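Esterase (PDB 3H2G) hydrolyses esters as a rice cell wall-degrading enzyme of Xanthomonas oryzae pv. oryzae and takes part in its virulence on rice. Local coordinates at residues 134-139 and 235-240; 216-221 and 226-231; 283-286 and 292-295; 299-302 and 307-310. All blocks are in the same frame, centred on the assembly; numbering follows the deposited sequence.

Interaction 1 (134-139 and 235-240)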
loop_
_atom_site.group_PDB
_atom_site.type_symbol
_atom_site.label_atom_id
_atom_site.label_comp_id
_atom_site.label_asym_id
_atom_site.label_seq_id
_atom_site.Cartn_x
_atom_site.Cartn_y
_atom_site.Cartn_z
ATOM N N ALA A 134 14.930 9.503 6.880
ATOM C CA ALA A 134 15.301 10.506 5.879
ATOM C C ALA A 134 14.666 10.369 4.497
ATOM O O ALA A 134 14.652 11.327 3.724
ATOM C CB ALA A 134 16.822 10.555 5.745
ATOM N N TYR A 135 14.159 9.186 4.173
ATOM C CA TYR A 135 13.517 8.970 2.877
ATOM C C TYR A 135 12.473 7.878 3.039
ATOM O O TYR A 135 12.392 7.254 4.094
ATOM C CB TYR A 135 14.542 8.524 1.821
ATOM C CG TYR A 135 15.220 7.205 2.137
ATOM C CD1 TYR A 135 16.329 7.153 2.986
ATOM C CD2 TYR A 135 14.736 6.004 1.611
ATOM C CE1 TYR A 135 16.937 5.935 3.305
ATOM C CE2 TYR A 135 15.334 4.784 1.925
ATOM C CZ TYR A 135 16.432 4.756 2.772
ATOM O OH TYR A 135 17.009 3.548 3.096
ATOM N N HIS A 136 11.666 7.654 2.008
ATOM C CA HIS A 136 10.680 6.582 2.079
ATOM C C HIS A 136 11.110 5.441 1.171
ATOM O O HIS A 136 11.303 5.636 -0.033
ATOM C CB HIS A 136 9.284 7.035 1.647
ATOM C CG HIS A 136 8.312 5.900 1.541
ATOM N ND1 HIS A 136 7.650 5.586 0.372
ATOM C CD2 HIS A 136 7.964 4.945 2.436
ATOM C CE1 HIS A 136 6.943 4.484 0.551
ATOM N NE2 HIS A 136 7.116 4.074 1.794
ATOM N N PRO A 137 11.289 4.236 1.739
ATOM C CA PRO A 137 11.696 3.068 0.949
ATOM C C PRO A 137 10.499 2.575 0.135
ATOM O O PRO A 137 9.887 1.555 0.456
ATOM C CB PRO A 137 12.122 2.054 2.015
ATOM C CG PRO A 137 12.475 2.908 3.211
ATOM C CD PRO A 137 11.387 3.948 3.180
ATOM N N TYR A 138 10.165 3.321 -0.909
ATOM C CA TYR A 138 9.044 2.997 -1.783
ATOM C C TYR A 138 9.187 1.598 -2.397
ATOM O O TYR A 138 10.225 1.262 -2.958
ATOM C CB TYR A 138 8.958 4.065 -2.883
ATOM C CG TYR A 138 7.777 3.955 -3.824
ATOM C CD1 TYR A 138 6.474 3.852 -3.338
ATOM C CD2 TYR A 138 7.963 4.003 -5.206
ATOM C CE1 TYR A 138 5.382 3.803 -4.208
ATOM C CE2 TYR A 138 6.878 3.958 -6.084
ATOM C CZ TYR A 138 5.593 3.857 -5.577
ATOM O OH TYR A 138 4.520 3.805 -6.442
ATOM N N LEU A 139 8.137 0.789 -2.264
ATOM C CA LEU A 139 8.101 -0.567 -2.811
ATOM C C LEU A 139 9.181 -1.513 -2.282
ATOM O O LEU A 139 9.585 -2.459 -2.969
ATOM C CB LEU A 139 8.154 -0.508 -4.344
ATOM C CG LEU A 139 6.947 0.209 -4.969
ATOM C CD1 LEU A 139 7.170 0.418 -6.464
ATOM C CD2 LEU A 139 5.688 -0.611 -4.718
ATOM N N GLY A 235 7.618 5.919 -11.629
ATOM C CA GLY A 235 8.920 5.386 -11.984
ATOM C C GLY A 235 10.027 6.165 -11.296
ATOM O O GLY A 235 11.001 5.583 -10.816
ATOM N N SER A 236 9.886 7.487 -11.250
ATOM C CA SER A 236 10.887 8.330 -10.601
ATOM C C SER A 236 10.945 8.045 -9.102
ATOM O O SER A 236 12.028 7.964 -8.521
ATOM C CB SER A 236 10.578 9.809 -10.853
ATOM O OG SER A 236 10.707 10.112 -12.237
ATOM N N TYR A 237 9.784 7.891 -8.473
ATOM C CA TYR A 237 9.745 7.595 -7.038
ATOM C C TYR A 237 10.503 6.282 -6.792
ATOM O O TYR A 237 11.326 6.181 -5.881
ATOM C CB TYR A 237 8.287 7.462 -6.574
ATOM C CG TYR A 237 8.052 7.701 -5.089
ATOM C CD1 TYR A 237 6.775 8.000 -4.615
ATOM C CD2 TYR A 237 9.104 7.666 -4.167
ATOM C CE1 TYR A 237 6.544 8.268 -3.265
ATOM C CE2 TYR A 237 8.886 7.936 -2.808
ATOM C CZ TYR A 237 7.601 8.238 -2.369
ATOM O OH TYR A 237 7.365 8.525 -1.045
ATOM N N ALA A 238 10.230 5.283 -7.626
ATOM C CA ALA A 238 10.874 3.977 -7.505
ATOM C C ALA A 238 12.394 4.036 -7.637
ATOM O O ALA A 238 13.110 3.432 -6.841
ATOM C CB ALA A 238 10.305 3.019 -8.548
ATOM N N ILE A 239 12.880 4.751 -8.647
ATOM C CA ILE A 239 14.321 4.868 -8.878
ATOM C C ILE A 239 15.032 5.576 -7.724
ATOM O O ILE A 239 16.034 5.081 -7.200
ATOM C CB ILE A 239 14.603 5.624 -10.200
ATOM C CG1 ILE A 239 14.104 4.785 -11.381
ATOM C CG2 ILE A 239 16.097 5.932 -10.331
ATOM C CD1 ILE A 239 14.127 5.513 -12.716
ATOM N N VAL A 240 14.511 6.734 -7.332
ATOM C CA VAL A 240 15.092 7.507 -6.240
ATOM C C VAL A 240 15.080 6.712 -4.929
ATOM O O VAL A 240 16.072 6.688 -4.197
ATOM C CB VAL A 240 14.327 8.843 -6.053
ATOM C CG1 VAL A 240 14.765 9.533 -4.778
ATOM C CG2 VAL A 240 14.581 9.752 -7.253
#
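Tyr138 and Tyr237 both carry CG anti to the backbone N (chi1 -175° and -157°), and this swings the two phenol rings over one another. They form an offset stack, with centroids 4.3 Å apart and planes 18° from parallel. Tyr237 CG lies over one face of the Tyr138 ring, toward its rim, 3.7 Å from Tyr138 CD2. The CB of Tyr138 makes a CH-pi contact over the face of the Tyr237 ring, 4.2 Å from the Tyr237 centroid. The other face of Tyr138 is covered by Leu139, whose CG sits above the ring centre, so the phenol is held between two layers. At its edge, Tyr138 CD2 comes 3.6 Å from Ala238 N on helix 231-246.

With CG anti to N, His136 turns its ND1 toward Tyr237 OH and completes an aromatic cluster. The ND1 gives a weak, bent hydrogen bond of 3.3 Å to Tyr237 OH. Pro137, the centre of an inverse gamma turn, separates His136 from Tyr138. The loop leads from strand 119-123 of the alpha/beta-hydrolase sheet into helix 141-162. Tyr138 lies near a probable Ser-His-Asp triad without touching it.

The contact is buried, yet both phenol hydroxyls have polar partners. Tyr138 OH bonds to Thr88 OG1. Tyr237 OH can give its proton to the Glu89 carbonyl and still accept from His136 ND1, so this buried hydroxyl has a partner in each role.

Interaction 2 (216-221 and 226-231)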
loop_
_atom_site.group_PDB
_atom_site.type_symbol
_atom_site.label_atom_id
_atom_site.label_comp_id
_atom_site.label_asym_id
_atom_site.label_seq_id
_atom_site.Cartn_x
_atom_site.Cartn_y
_atom_site.Cartn_z
ATOM N N LEU A 216 8.792 -3.455 -16.576
ATOM C CA LEU A 216 9.208 -3.827 -17.924
ATOM C C LEU A 216 8.031 -3.679 -18.889
ATOM O O LEU A 216 8.160 -3.082 -19.957
ATOM C CB LEU A 216 9.709 -5.278 -17.953
ATOM C CG LEU A 216 11.053 -5.577 -17.284
ATOM C CD1 LEU A 216 11.265 -7.079 -17.179
ATOM C CD2 LEU A 216 12.179 -4.930 -18.092
ATOM N N ASP A 217 6.878 -4.216 -18.507
ATOM C CA ASP A 217 5.697 -4.157 -19.363
ATOM C C ASP A 217 5.218 -2.751 -19.724
ATOM O O ASP A 217 4.692 -2.539 -20.822
ATOM C CB ASP A 217 4.541 -4.938 -18.729
ATOM C CG ASP A 217 4.822 -6.429 -18.636
ATOM O OD1 ASP A 217 5.777 -6.900 -19.289
ATOM O OD2 ASP A 217 4.081 -7.131 -17.918
ATOM N N SER A 218 5.398 -1.797 -18.815
ATOM C CA SER A 218 4.959 -0.420 -19.054
ATOM C C SER A 218 6.097 0.549 -19.357
ATOM O O SER A 218 5.868 1.752 -19.462
ATOM C CB SER A 218 4.197 0.112 -17.832
ATOM O OG SER A 218 3.013 -0.626 -17.588
ATOM N N TRP A 219 7.313 0.035 -19.512
ATOM C CA TRP A 219 8.466 0.901 -19.747
ATOM C C TRP A 219 8.350 1.896 -20.907
ATOM O O TRP A 219 8.867 3.012 -20.817
ATOM C CB TRP A 219 9.731 0.054 -19.923
ATOM C CG TRP A 219 10.991 0.836 -19.705
ATOM C CD1 TRP A 219 11.932 1.160 -20.642
ATOM C CD2 TRP A 219 11.438 1.415 -18.471
ATOM N NE1 TRP A 219 12.934 1.906 -20.068
ATOM C CE2 TRP A 219 12.656 2.078 -18.738
ATOM C CE3 TRP A 219 10.925 1.438 -17.166
ATOM C CZ2 TRP A 219 13.373 2.758 -17.746
ATOM C CZ3 TRP A 219 11.639 2.115 -16.179
ATOM C CH2 TRP A 219 12.852 2.765 -16.477
ATOM N N SER A 220 7.678 1.505 -21.986
ATOM C CA SER A 220 7.525 2.383 -23.146
ATOM C C SER A 220 6.552 3.527 -22.873
ATOM O O SER A 220 6.494 4.502 -23.628
ATOM C CB SER A 220 7.021 1.587 -24.355
ATOM O OG SER A 220 5.669 1.194 -24.174
ATOM N N GLY A 221 5.788 3.397 -21.794
ATOM C CA GLY A 221 4.813 4.414 -21.451
ATOM C C GLY A 221 3.405 3.856 -21.559
ATOM O O GLY A 221 2.437 4.481 -21.126
ATOM N N GLY A 226 -3.327 -0.261 -21.445
ATOM C CA GLY A 226 -3.450 1.119 -21.875
ATOM C C GLY A 226 -2.228 1.938 -21.520
ATOM O O GLY A 226 -1.164 1.392 -21.237
ATOM N N GLU A 227 -2.385 3.255 -21.527
ATOM C CA GLU A 227 -1.289 4.159 -21.214
ATOM C C GLU A 227 -0.986 4.216 -19.718
ATOM O O GLU A 227 -1.892 4.341 -18.894
ATOM C CB GLU A 227 -1.619 5.567 -21.720
ATOM C CG GLU A 227 -0.608 6.628 -21.311
ATOM C CD GLU A 227 -1.034 8.021 -21.731
ATOM O OE1 GLU A 227 -0.928 8.343 -22.934
ATOM O OE2 GLU A 227 -1.487 8.787 -20.857
ATOM N N ASN A 228 0.296 4.119 -19.379
ATOM C CA ASN A 228 0.737 4.188 -17.992
ATOM C C ASN A 228 1.005 5.659 -17.707
ATOM O O ASN A 228 2.143 6.083 -17.494
ATOM C CB ASN A 228 2.007 3.359 -17.796
ATOM C CG ASN A 228 2.533 3.436 -16.386
ATOM O OD1 ASN A 228 1.760 3.458 -15.425
ATOM N ND2 ASN A 228 3.856 3.465 -16.246
ATOM N N THR A 229 -0.082 6.419 -17.709
ATOM C CA THR A 229 -0.085 7.863 -17.514
ATOM C C THR A 229 0.751 8.424 -16.365
ATOM O O THR A 229 1.376 9.478 -16.504
ATOM C CB THR A 229 -1.537 8.339 -17.363
ATOM O OG1 THR A 229 -2.313 7.788 -18.436
ATOM C CG2 THR A 229 -1.625 9.862 -17.406
ATOM N N PHE A 230 0.768 7.728 -15.233
ATOM C CA PHE A 230 1.517 8.203 -14.075
ATOM C C PHE A 230 2.912 7.584 -13.989
ATOM O O PHE A 230 3.576 7.677 -12.958
ATOM C CB PHE A 230 0.729 7.887 -12.798
ATOM C CG PHE A 230 -0.749 8.156 -12.917
ATOM C CD1 PHE A 230 -1.215 9.397 -13.340
ATOM C CD2 PHE A 230 -1.676 7.161 -12.615
ATOM C CE1 PHE A 230 -2.583 9.643 -13.463
ATOM C CE2 PHE A 230 -3.044 7.399 -12.734
ATOM C CZ PHE A 230 -3.498 8.641 -13.160
ATOM N N GLY A 231 3.352 6.974 -15.087
ATOM C CA GLY A 231 4.649 6.319 -15.127
ATOM C C GLY A 231 5.878 7.144 -14.786
ATOM O O GLY A 231 6.793 6.649 -14.123
HETATM O O HOH W 1 6.028 4.197 -18.086
#
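Gly221 and Asn228 close the connection between helix 211-218 and helix 231-246, pairing a type I beta turn with an inverse gamma turn. The first turn runs from Ser218 to Gly221 and is closed by Gly221 N bonding to Ser218 O. Asn228 is the centre of the gamma turn. It also starts a second type I turn, which ends at Gly231 on helix 231-246.

One direct hydrogen bond joins the two pieces. Asn228 N donates to Gly221 O over 2.8 Å. The bond is fairly straight, with an N-H...O angle of 155°. The donor sits 32° out of the carbonyl plane. Gly221 has a positive phi of 114°, a conformation readily open to glycine. The Asn228 CB packs 3.5 Å from the same Gly221 O.

The amide of Asn228 then reaches along Ser218, because its CG stands anti to the backbone N. Its ND2 comes 3.7 Å from Ser218 CB. The hydroxyl of Ser218 turns to another partner and bonds to Asn223 ND2, within the short link between the segments. Within 226-231, Thr229 OG1 donates to Glu227 OE2 over 2.7 Å, using the anti lone pair of that oxygen.

A water adds an indirect link. It accepts from Asn228 ND2 at 2.9 Å and donates to Ser218 O at 2.8 Å.

Interaction 3 (283-286 and 292-295); sequences TLPS and SYFQ
Leu284 and Pro285 pack against the Tyr293 side chain in a small apolar contact. It lies about 25 Å from the centre of the chain, measured centre to centre, where the loop after helix 275-280 meets the short helix 290-293. No hydrogen bond crosses between the two segments.

Pro285 makes the closest approach. Its CG lies 3.4 Å from Tyr293 CD1, and its CD is 3.6 Å from the same carbon. The proline ring crosses the tyrosine side chain at about a right angle. Leu284 meets the far end of the phenol. Its CD1 is 3.5 Å from Tyr293 OH, and its CD2 is 4.2 Å from Tyr293 CE1. The tyrosine can touch both residues because its CG is anti to the backbone N (chi1 -173°), which sends the ring across to the loop with its hydroxyl toward Leu284.

The contact belongs to the helical insertion between strands 198-205 and 328-332 of the alpha/beta-hydrolase sheet. There Tyr293 also meets the rings of Trp261 and Phe257, and Leu284 touches Ile232 and Leu233 of helix 231-246.

Next in the chain, Phe294 turns one ring face to Tyr293, and Tyr293 CD2 sits 3.6 Å above its centre. The buried hydroxyl of Tyr293 is hydrogen-bonded to Ser236 OG.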
loop_
_atom_site.group_PDB
_atom_site.type_symbol
_atom_site.label_atom_id
_atom_site.label_comp_id
_atom_site.label_asym_id
_atom_site.label_seq_id
_atom_site.Cartn_x
_atom_site.Cartn_y
_atom_site.Cartn_z
ATOM N N THR A 283 4.694 19.085 -12.799
ATOM C CA THR A 283 5.986 19.274 -12.150
ATOM C C THR A 283 7.059 18.532 -12.942
ATOM O O THR A 283 8.188 19.006 -13.077
ATOM C CB THR A 283 5.964 18.768 -10.702
ATOM O OG1 THR A 283 5.679 17.364 -10.686
ATOM C CG2 THR A 283 4.899 19.503 -9.915
ATOM N N LEU A 284 6.693 17.365 -13.461
ATOM C CA LEU A 284 7.590 16.557 -14.277
ATOM C C LEU A 284 6.906 16.388 -15.630
ATOM O O LEU A 284 5.694 16.570 -15.746
ATOM C CB LEU A 284 7.828 15.186 -13.637
ATOM C CG LEU A 284 8.525 15.170 -12.273
ATOM C CD1 LEU A 284 8.755 13.726 -11.836
ATOM C CD2 LEU A 284 9.847 15.920 -12.358
ATOM N N PRO A 285 7.671 16.048 -16.677
ATOM C CA PRO A 285 7.035 15.883 -17.986
ATOM C C PRO A 285 6.005 14.758 -18.031
ATOM O O PRO A 285 6.017 13.855 -17.192
ATOM C CB PRO A 285 8.222 15.635 -18.918
ATOM C CG PRO A 285 9.241 15.006 -18.018
ATOM C CD PRO A 285 9.123 15.814 -16.756
ATOM N N SER A 286 5.100 14.831 -19.002
ATOM C CA SER A 286 4.082 13.807 -19.163
ATOM C C SER A 286 4.715 12.569 -19.805
ATOM O O SER A 286 5.799 12.646 -20.390
ATOM C CB SER A 286 2.926 14.344 -20.014
ATOM O OG SER A 286 3.404 15.024 -21.160
ATOM N N SER A 292 12.682 12.199 -23.317
ATOM C CA SER A 292 13.402 13.430 -23.034
ATOM C C SER A 292 13.640 13.533 -21.531
ATOM O O SER A 292 14.337 14.433 -21.062
ATOM C CB SER A 292 12.596 14.640 -23.514
ATOM O OG SER A 292 11.419 14.804 -22.748
ATOM N N TYR A 293 13.062 12.598 -20.783
ATOM C CA TYR A 293 13.180 12.583 -19.326
ATOM C C TYR A 293 14.354 11.734 -18.837
ATOM O O TYR A 293 15.245 12.222 -18.143
ATOM C CB TYR A 293 11.885 12.052 -18.714
ATOM C CG TYR A 293 11.845 12.148 -17.209
ATOM C CD1 TYR A 293 11.832 13.392 -16.574
ATOM C CD2 TYR A 293 11.818 10.999 -16.418
ATOM C CE1 TYR A 293 11.793 13.491 -15.188
ATOM C CE2 TYR A 293 11.780 11.084 -15.029
ATOM C CZ TYR A 293 11.768 12.335 -14.422
ATOM O OH TYR A 293 11.735 12.437 -13.055
ATOM N N PHE A 294 14.341 10.454 -19.189
ATOM C CA PHE A 294 15.413 9.549 -18.793
ATOM C C PHE A 294 16.579 9.645 -19.761
ATOM O O PHE A 294 16.391 9.964 -20.937
ATOM C CB PHE A 294 14.916 8.099 -18.788
ATOM C CG PHE A 294 13.889 7.813 -17.736
ATOM C CD1 PHE A 294 14.225 7.871 -16.389
ATOM C CD2 PHE A 294 12.581 7.487 -18.090
ATOM C CE1 PHE A 294 13.275 7.608 -15.403
ATOM C CE2 PHE A 294 11.621 7.222 -17.110
ATOM C CZ PHE A 294 11.971 7.284 -15.765
ATOM N N GLN A 295 17.784 9.378 -19.266
ATOM C CA GLN A 295 18.963 9.370 -20.124
ATOM C C GLN A 295 18.698 8.250 -21.124
ATOM O O GLN A 295 18.218 7.180 -20.745
ATOM C CB GLN A 295 20.219 9.044 -19.311
ATOM C CG GLN A 295 20.731 10.198 -18.467
ATOM C CD GLN A 295 21.357 11.293 -19.307
ATOM O OE1 GLN A 295 21.364 11.218 -20.534
ATOM N NE2 GLN A 295 21.891 12.318 -18.649
#

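Interaction 4 (299-302 and 307-310); sequences YSDF and ANPF
Phe302 and Phe310 bring together two successive helices, 296-304 and 309-316, joined by a short connection. Both helices belong to the helical insertion of the alpha/beta-hydrolase fold. Asn308 stands at the N-cap position of the second helix.

Phe302 leaves its backbone pointing past segment 307-310, and a chi1 of 180° brings the ring end back to it. There the CD1 and CE1 side of the ring reaches Phe310. Asn308 likewise has CG anti to its own N. This lays its amide alongside the first helix, against Asp301 and Phe302.

The Asn308 side chain lies between the Asp301 carboxylate and the edge of the Phe302 ring. Its amide plane stands 85° from that ring and meets it at the edge. Asp301 OD2 lies 3.5 Å from Asn308 CB. The other carboxylate oxygen, Asp301 OD1, bonds to Asn305 ND2 in the connection.

Both rings reach further into the fold. Phe302 stacks on Trp219, while Phe310 packs on Ala238, Ile239 and Met242 of helix 231-246.

Between themselves the phenylalanine rings meet at an oblique angle, with planes 36° apart and centroids separated by 5.5 Å. Phe302 CD1 is 3.8 Å from Phe310 CD2. The closest atoms of the two rings are Phe302 CE1 and Phe310 CD2, at 3.5 Å.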
loop_
_atom_site.group_PDB
_atom_site.type_symbol
_atom_site.label_atom_id
_atom_site.label_comp_id
_atom_site.label_asym_id
_atom_site.label_seq_id
_atom_site.Cartn_x
_atom_site.Cartn_y
_atom_site.Cartn_z
ATOM N N TYR A 299 17.486 4.393 -20.381
ATOM C CA TYR A 299 16.180 4.065 -20.933
ATOM C C TYR A 299 16.179 2.826 -21.834
ATOM O O TYR A 299 15.222 2.051 -21.818
ATOM C CB TYR A 299 15.605 5.269 -21.691
ATOM C CG TYR A 299 14.125 5.125 -21.973
ATOM C CD1 TYR A 299 13.208 4.983 -20.929
ATOM C CD2 TYR A 299 13.650 5.067 -23.279
ATOM C CE1 TYR A 299 11.854 4.779 -21.184
ATOM C CE2 TYR A 299 12.297 4.865 -23.546
ATOM C CZ TYR A 299 11.407 4.718 -22.495
ATOM O OH TYR A 299 10.077 4.494 -22.759
ATOM N N SER A 300 17.238 2.629 -22.613
ATOM C CA SER A 300 17.288 1.457 -23.481
ATOM C C SER A 300 17.839 0.241 -22.736
ATOM O O SER A 300 17.475 -0.898 -23.037
ATOM C CB SER A 300 18.143 1.734 -24.724
ATOM O OG SER A 300 19.506 1.923 -24.389
ATOM N N ASP A 301 18.699 0.491 -21.751
ATOM C CA ASP A 301 19.320 -0.576 -20.966
ATOM C C ASP A 301 18.360 -1.323 -20.039
ATOM O O ASP A 301 18.407 -2.550 -19.941
ATOM C CB ASP A 301 20.468 -0.004 -20.128
ATOM C CG ASP A 301 21.282 -1.084 -19.438
ATOM O OD1 ASP A 301 21.979 -1.845 -20.141
ATOM O OD2 ASP A 301 21.226 -1.171 -18.191
ATOM N N PHE A 302 17.492 -0.586 -19.356
ATOM C CA PHE A 302 16.563 -1.215 -18.427
ATOM C C PHE A 302 15.767 -2.398 -18.992
ATOM O O PHE A 302 15.807 -3.496 -18.437
ATOM C CB PHE A 302 15.589 -0.173 -17.860
ATOM C CG PHE A 302 14.592 -0.745 -16.891
ATOM C CD1 PHE A 302 14.952 -0.997 -15.570
ATOM C CD2 PHE A 302 13.306 -1.068 -17.308
ATOM C CE1 PHE A 302 14.042 -1.565 -14.676
ATOM C CE2 PHE A 302 12.387 -1.638 -16.424
ATOM C CZ PHE A 302 12.757 -1.886 -15.105
ATOM N N ALA A 307 20.754 -7.155 -15.948
ATOM C CA ALA A 307 21.784 -6.749 -14.994
ATOM C C ALA A 307 21.639 -5.287 -14.573
ATOM O O ALA A 307 22.340 -4.825 -13.670
ATOM C CB ALA A 307 23.174 -6.985 -15.586
ATOM N N ASN A 308 20.741 -4.556 -15.231
ATOM C CA ASN A 308 20.514 -3.151 -14.887
ATOM C C ASN A 308 20.269 -3.108 -13.375
ATOM O O ASN A 308 19.411 -3.828 -12.866
ATOM C CB ASN A 308 19.289 -2.614 -15.636
ATOM C CG ASN A 308 19.054 -1.137 -15.382
ATOM O OD1 ASN A 308 19.526 -0.273 -16.133
ATOM N ND2 ASN A 308 18.334 -0.837 -14.316
ATOM N N PRO A 309 21.018 -2.263 -12.641
ATOM C CA PRO A 309 20.888 -2.139 -11.184
ATOM C C PRO A 309 19.507 -1.771 -10.641
ATOM O O PRO A 309 19.101 -2.276 -9.592
ATOM C CB PRO A 309 21.958 -1.103 -10.827
ATOM C CG PRO A 309 22.031 -0.259 -12.055
ATOM C CD PRO A 309 21.991 -1.287 -13.160
ATOM N N PHE A 310 18.794 -0.887 -11.331
ATOM C CA PHE A 310 17.462 -0.511 -10.869
ATOM C C PHE A 310 16.552 -1.721 -11.043
ATOM O O PHE A 310 15.750 -2.042 -10.165
ATOM C CB PHE A 310 16.924 0.680 -11.669
ATOM C CG PHE A 310 15.479 0.990 -11.397
ATOM C CD1 PHE A 310 15.028 1.199 -10.094
ATOM C CD2 PHE A 310 14.564 1.062 -12.445
ATOM C CE1 PHE A 310 13.679 1.475 -9.840
ATOM C CE2 PHE A 310 13.217 1.335 -12.203
ATOM C CZ PHE A 310 12.774 1.541 -10.896
#

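Overall arrangement
Helix 231-246 ties the set together. Interaction 1 uses one of its sides, and interactions 3 and 4 both lean on this helix. Interaction 2 closes the loop leading into this helix and meets interaction 4 through Trp219, whose O bonds to Tyr299 OH. Interaction 1 is the innermost, about 13 Å from the chain centre, measured centre to centre, and is fully buried and aromatic. Interactions 3 and 4 lie about 25 Å out, yet are largely buried. Interaction 2 is partly buried and relies on backbone and water bonds. Phe294 packing on Tyr299 joins interactions 3 and 4.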